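PDB 3MQ0: transcriptional repressor of the blcABC operon from Agrobacterium tumefaciens, which represses transcription of the blcABC operon, probably by binding DNA through an IclR-type helix-turn-helix domain. Local coordinates for residues P183-S186 / R187-A190; S208-D211 / G212-R215; L240-E244 / A245-K249. All blocks are in the same frame, centred on the assembly; numbering follows the deposited sequence.

Contact 1 of 3, residues P183-S186 / R187-A190; sequences PLTS and RSVA
The hydroxyl of Ser188 reaches back across the turn to take two successive backbone N-H groups. Leu184 N lies 2.9 Å from Ser188 OG and Thr185 N is equally close at 2.9 Å from the same oxygen. The Thr185 bond is the straighter (163°), whereas that from Leu184 is noticeably bent. Ser188 OG, set beside its own backbone N (chi1 -65°), also bonds to Gln213 O, so three polar partners grip this buried hydroxyl. The second side-chain acceptor is Thr185 OG1, which takes Arg187 N at 3.0 Å and is itself bonded to Gly212 O.

The bond from Arg187 N to Thr185 OG1 makes an ST turn, overlaid on a type I beta turn that runs from Thr185 to Ser188. The beta turn's backbone closure is weak, with Ser188 N 3.3 Å from Thr185 O. It sits in the loop between helices 170-176 and 192-205 of the effector-type, GAF-like domain.

Apolar contact is modest. Pro183 CB rests 3.7 Å from Ser188 CB, carbon against carbon, where the chain doubles back. The side chain of Leu184 turns outward from the turn onto Phe157 and Ile214.

Charge enters through Arg187, whose chain, bent at chi2 and chi3, carries the guanidinium beyond the turn into a salt bridge with Asp211.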
# COMPACT_ATOMS: atom_id res chain seq x y z
N PRO B 183 -27.01 25.32 -17.73
CA PRO B 183 -27.70 25.27 -16.43
C PRO B 183 -28.89 24.31 -16.38
O PRO B 183 -29.58 24.13 -17.38
CB PRO B 183 -28.18 26.71 -16.23
CG PRO B 183 -28.24 27.28 -17.61
CD PRO B 183 -27.11 26.65 -18.36
N LEU B 184 -29.12 23.69 -15.22
CA LEU B 184 -30.30 22.87 -15.01
C LEU B 184 -31.45 23.70 -14.45
O LEU B 184 -32.62 23.44 -14.74
CB LEU B 184 -30.01 21.68 -14.10
CG LEU B 184 -29.04 20.63 -14.64
CD1 LEU B 184 -29.03 19.37 -13.78
CD2 LEU B 184 -29.38 20.27 -16.09
N THR B 185 -31.11 24.71 -13.65
CA THR B 185 -32.11 25.60 -13.05
C THR B 185 -31.60 27.02 -13.15
O THR B 185 -30.49 27.24 -13.63
CB THR B 185 -32.36 25.27 -11.55
OG1 THR B 185 -31.24 25.71 -10.76
CG2 THR B 185 -32.56 23.77 -11.33
N SER B 186 -32.39 27.99 -12.69
CA SER B 186 -31.97 29.38 -12.68
C SER B 186 -30.91 29.65 -11.62
O SER B 186 -30.36 30.75 -11.55
CB SER B 186 -33.17 30.30 -12.45
OG SER B 186 -33.74 30.10 -11.17
N ARG B 187 -30.61 28.65 -10.79
CA ARG B 187 -29.60 28.82 -9.75
C ARG B 187 -28.31 28.09 -10.07
O ARG B 187 -27.30 28.25 -9.37
CB ARG B 187 -30.11 28.30 -8.40
CG ARG B 187 -31.53 28.71 -8.09
CD ARG B 187 -31.55 29.85 -7.12
NE ARG B 187 -30.83 29.53 -5.89
CZ ARG B 187 -30.84 30.30 -4.81
NH1 ARG B 187 -31.55 31.42 -4.82
NH2 ARG B 187 -30.16 29.95 -3.73
N SER B 188 -28.32 27.28 -11.13
CA SER B 188 -27.12 26.53 -11.49
C SER B 188 -25.97 27.49 -11.68
O SER B 188 -26.14 28.54 -12.27
CB SER B 188 -27.35 25.76 -12.80
OG SER B 188 -28.35 24.77 -12.64
N VAL B 189 -24.79 27.14 -11.19
CA VAL B 189 -23.64 28.02 -11.34
C VAL B 189 -23.41 28.29 -12.84
O VAL B 189 -23.47 27.38 -13.66
CB VAL B 189 -22.41 27.47 -10.61
CG1 VAL B 189 -21.93 26.18 -11.25
CG2 VAL B 189 -21.31 28.49 -10.58
N ALA B 190 -23.20 29.56 -13.19
CA ALA B 190 -23.27 29.97 -14.59
C ALA B 190 -21.94 29.89 -15.34
O ALA B 190 -21.92 30.00 -16.56
CB ALA B 190 -23.84 31.39 -14.68

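Contact 2 of 3, residues S208-D211 / G212-R215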
# COMPACT_ATOMS: atom_id res chain seq x y z
N SER B 208 -19.64 21.30 1.08
CA SER B 208 -20.21 22.04 -0.01
C SER B 208 -21.71 22.20 0.13
O SER B 208 -22.34 21.46 0.78
CB SER B 208 -19.97 21.36 -1.34
OG SER B 208 -20.54 20.12 -1.29
N ILE B 209 -22.24 23.18 -0.55
CA ILE B 209 -23.68 23.39 -0.58
C ILE B 209 -24.13 23.51 -2.03
O ILE B 209 -23.55 24.27 -2.80
CB ILE B 209 -24.05 24.69 0.14
CG1 ILE B 209 -23.87 24.53 1.66
CG2 ILE B 209 -25.48 25.05 -0.15
CD1 ILE B 209 -23.77 25.86 2.39
N ASP B 210 -25.16 22.74 -2.39
CA ASP B 210 -25.88 22.95 -3.65
C ASP B 210 -27.26 23.50 -3.32
O ASP B 210 -28.14 22.75 -2.90
CB ASP B 210 -26.03 21.64 -4.43
CG ASP B 210 -27.24 21.64 -5.36
OD1 ASP B 210 -27.61 22.72 -5.86
OD2 ASP B 210 -27.81 20.55 -5.61
N ASP B 211 -27.44 24.80 -3.49
CA ASP B 211 -28.72 25.40 -3.15
C ASP B 211 -29.60 25.48 -4.40
O ASP B 211 -29.66 26.52 -5.06
CB ASP B 211 -28.52 26.79 -2.55
CG ASP B 211 -29.79 27.34 -1.92
OD1 ASP B 211 -30.88 26.76 -2.15
OD2 ASP B 211 -29.72 28.36 -1.19
N GLY B 212 -30.24 24.37 -4.73
CA GLY B 212 -31.20 24.34 -5.83
C GLY B 212 -30.62 24.42 -7.23
O GLY B 212 -31.27 24.92 -8.15
N GLN B 213 -29.40 23.92 -7.40
CA GLN B 213 -28.73 23.93 -8.71
C GLN B 213 -29.06 22.73 -9.59
O GLN B 213 -28.68 22.70 -10.76
CB GLN B 213 -27.21 24.04 -8.52
CG GLN B 213 -26.84 25.33 -7.79
CD GLN B 213 -25.38 25.66 -7.87
OE1 GLN B 213 -24.68 25.28 -8.82
NE2 GLN B 213 -24.89 26.38 -6.87
N ILE B 214 -29.76 21.75 -9.03
CA ILE B 214 -30.19 20.56 -9.78
C ILE B 214 -31.71 20.54 -9.90
O ILE B 214 -32.26 20.32 -10.98
CB ILE B 214 -29.75 19.27 -9.06
CG1 ILE B 214 -28.23 19.16 -9.02
CG2 ILE B 214 -30.39 18.05 -9.74
CD1 ILE B 214 -27.59 19.09 -10.40
N ARG B 215 -32.38 20.75 -8.77
CA ARG B 215 -33.82 20.90 -8.76
C ARG B 215 -34.20 22.08 -7.90
O ARG B 215 -33.67 22.25 -6.81
CB ARG B 215 -34.50 19.64 -8.21
CG ARG B 215 -34.69 18.52 -9.20
CD ARG B 215 -35.93 17.69 -8.85
NE ARG B 215 -36.00 16.45 -9.63
CZ ARG B 215 -36.45 16.38 -10.88
NH1 ARG B 215 -36.87 17.47 -11.51
NH2 ARG B 215 -36.48 15.21 -11.50
O HOH W 1 -30.60 21.18 -6.16
O HOH W 2 -25.95 27.01 -4.17
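Asp210 OD1 takes the backbone N-H of Gln213 at 2.6 Å, a short bond received on the syn lone pair of the carboxylate. With CG anti to the backbone N (chi1 155°), the carboxylate swings forward along the chain, and Asp210 OD1 also lies 3.0 Å from Gln213 CB. The two side chains pass in opposite directions, with the carboxylate and amide planes nearly perpendicular (82°). The other oxygen, Asp210 OD2, sits 3.7 Å from Ile214 CG1, where the two side chains meet crosswise. A water extends its reach: it donates to Asp210 OD2 at 2.9 Å and accepts from Ile214 N at 3.0 Å.

The backbone that sets up this grip is an inverse gamma turn centred on Asp211, closed by a weak bond from Gly212 N to Asp210 O, 3.2 Å. Gly212 then takes a positive phi (72°), turning the chain out of edge strand 208-211 and bringing Gln213 N up to OD1 of Asp210. A second water ties the two sides together, accepting from Asp211 N and from Gln213 NE2.

Farther out, backbone bonds between Asp210 and Cys220 anchor the strand to the six-stranded sheet of the GAF-like domain. Gln213 OE1 accepts from Val189 N and Lys162 NZ, while its NE2 bonds to Glu198. With donors gathered at OE1 and acceptors at NE2, the chemistry settles which way round the amide is turned and makes Gln213 a junction between strand, loop and helices.

Contact 3 of 3, residues L240-E244 / A245-K249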
# COMPACT_ATOMS: atom_id res chain seq x y z
N LEU B 240 -32.26 17.68 1.17
CA LEU B 240 -33.46 18.03 1.92
C LEU B 240 -34.19 19.16 1.22
O LEU B 240 -33.68 19.74 0.26
CB LEU B 240 -33.11 18.44 3.35
CG LEU B 240 -32.06 19.53 3.50
CD1 LEU B 240 -32.31 20.35 4.75
CD2 LEU B 240 -30.65 18.92 3.55
N ILE B 241 -35.39 19.46 1.71
CA ILE B 241 -36.15 20.59 1.19
C ILE B 241 -35.55 21.90 1.70
O ILE B 241 -35.45 22.11 2.91
CB ILE B 241 -37.63 20.49 1.61
CG1 ILE B 241 -38.25 19.23 1.03
CG2 ILE B 241 -38.39 21.74 1.17
CD1 ILE B 241 -38.22 19.18 -0.49
N ARG B 242 -35.16 22.77 0.77
CA ARG B 242 -34.47 24.02 1.11
C ARG B 242 -35.28 24.91 2.05
O ARG B 242 -34.76 25.41 3.05
CB ARG B 242 -34.14 24.80 -0.17
CG ARG B 242 -34.21 26.32 -0.04
CD ARG B 242 -32.89 26.94 0.44
NE ARG B 242 -32.80 27.03 1.90
CZ ARG B 242 -31.88 27.75 2.55
NH1 ARG B 242 -30.98 28.44 1.86
NH2 ARG B 242 -31.86 27.78 3.87
N SER B 243 -36.55 25.11 1.73
CA SER B 243 -37.41 26.01 2.51
C SER B 243 -37.57 25.53 3.95
O SER B 243 -38.23 26.18 4.75
CB SER B 243 -38.78 26.11 1.84
OG SER B 243 -39.39 24.83 1.74
N GLU B 244 -36.96 24.40 4.27
CA GLU B 244 -37.18 23.75 5.56
C GLU B 244 -35.95 23.83 6.47
O GLU B 244 -35.93 23.23 7.55
CB GLU B 244 -37.59 22.30 5.31
CG GLU B 244 -37.87 21.46 6.55
CD GLU B 244 -38.62 20.18 6.21
OE1 GLU B 244 -39.75 20.28 5.68
OE2 GLU B 244 -38.08 19.09 6.46
N ALA B 245 -34.94 24.58 6.05
CA ALA B 245 -33.68 24.64 6.80
C ALA B 245 -33.10 26.04 6.90
O ALA B 245 -32.89 26.70 5.88
CB ALA B 245 -32.65 23.70 6.17
N SER B 246 -32.82 26.50 8.11
CA SER B 246 -32.17 27.80 8.31
C SER B 246 -30.72 27.72 7.84
O SER B 246 -30.18 26.63 7.70
CB SER B 246 -32.20 28.19 9.78
OG SER B 246 -31.36 27.35 10.55
N ASP B 247 -30.09 28.87 7.61
CA ASP B 247 -28.67 28.89 7.24
C ASP B 247 -27.84 28.27 8.36
O ASP B 247 -26.84 27.59 8.10
CB ASP B 247 -28.20 30.31 6.97
CG ASP B 247 -28.74 30.87 5.66
OD1 ASP B 247 -29.33 30.09 4.87
OD2 ASP B 247 -28.57 32.08 5.42
N GLU B 248 -28.25 28.51 9.61
CA GLU B 248 -27.52 27.97 10.75
C GLU B 248 -27.62 26.45 10.79
O GLU B 248 -26.66 25.75 11.11
CB GLU B 248 -28.01 28.58 12.06
CG GLU B 248 -27.71 30.07 12.21
CD GLU B 248 -28.53 30.95 11.25
OE1 GLU B 248 -29.68 30.57 10.91
OE2 GLU B 248 -28.03 32.02 10.83
N LYS B 249 -28.79 25.92 10.47
CA LYS B 249 -28.97 24.48 10.41
C LYS B 249 -28.14 23.85 9.30
O LYS B 249 -27.57 22.77 9.48
CB LYS B 249 -30.43 24.12 10.20
CG LYS B 249 -30.67 22.62 10.24
CD LYS B 249 -32.14 22.28 10.06
CE LYS B 249 -32.41 20.82 10.39
NZ LYS B 249 -31.95 20.49 11.78
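Arg242 O receives Ala245 N at 3.1 Å, closing a short 3-10 turn (242-244) through which the backbone leaves strand 232-241, runs extended at Ala245 and Ser246, and enters helix 247-267. This is a strand-to-helix connection of the GAF-like domain, leading from a central strand of its antiparallel sheet into the last helix modelled. The start of that helix carries a classical N-cap: Ser246 OG accepts Lys249 N at 2.9 Å, giving a partner to one of the first-turn N-H groups.

Arg242 does most of the side-chain work. Its chain leaves the backbone heading away from the second half of the connection, then bends at chi2 (88°) and again at chi3, bringing the guanidinium back toward it, edge first. Arg242 NH2 gives an unusually short bond, 2.5 Å, to Ala245 O, with the carbonyl meeting it nearly head-on (165°) and the oxygen close to the guanidinium plane. The carbonyls of Arg242 and Ala245 are thus both used, the first by a backbone N-H and the second by a side chain.

The same NH2 edge faces the helix start. Asp247 OD1 forms a rather long salt bridge, 3.6 Å, with Arg242 NH2, the carboxylate plane being turned 46° from that of the guanidinium. A negative charge in the first turn probably also suits the helix dipole. On its other terminal nitrogen, NH1, Arg242 has a weak, long ion pair with Asp211. Ile250, one turn into the helix, packs against both Arg242 and Ala245.

The remaining contact is apolar: buried Leu240, near the C-terminal end of strand 232-241, points toward the connection and brings CD1 to 3.7 Å from Ala245 CB.

In the fold
From the N terminus, the helix-turn-helix region, probably the DNA-binding part, comes first and all three contacts follow in the C-terminal domain, in series along the chain, with neither nesting nor crossing. Contact 1 tightens the loop between helices 170-176 and 192-205. Contact 2 shapes the exit from edge strand 208-211 toward strand 218-226, and contact 3 joins strand 232-241 to helix 247-267. Contacts 1 and 2 abut, their centres about 9 Å apart, and Thr185 CG2 packs on Ile214 O. Contacts 2 and 3, about 12 Å apart between centres, reach the same sheet. Asp211 links all three, standing between Arg187 and, more weakly, Arg242, while contacts 1 and 3 do not touch.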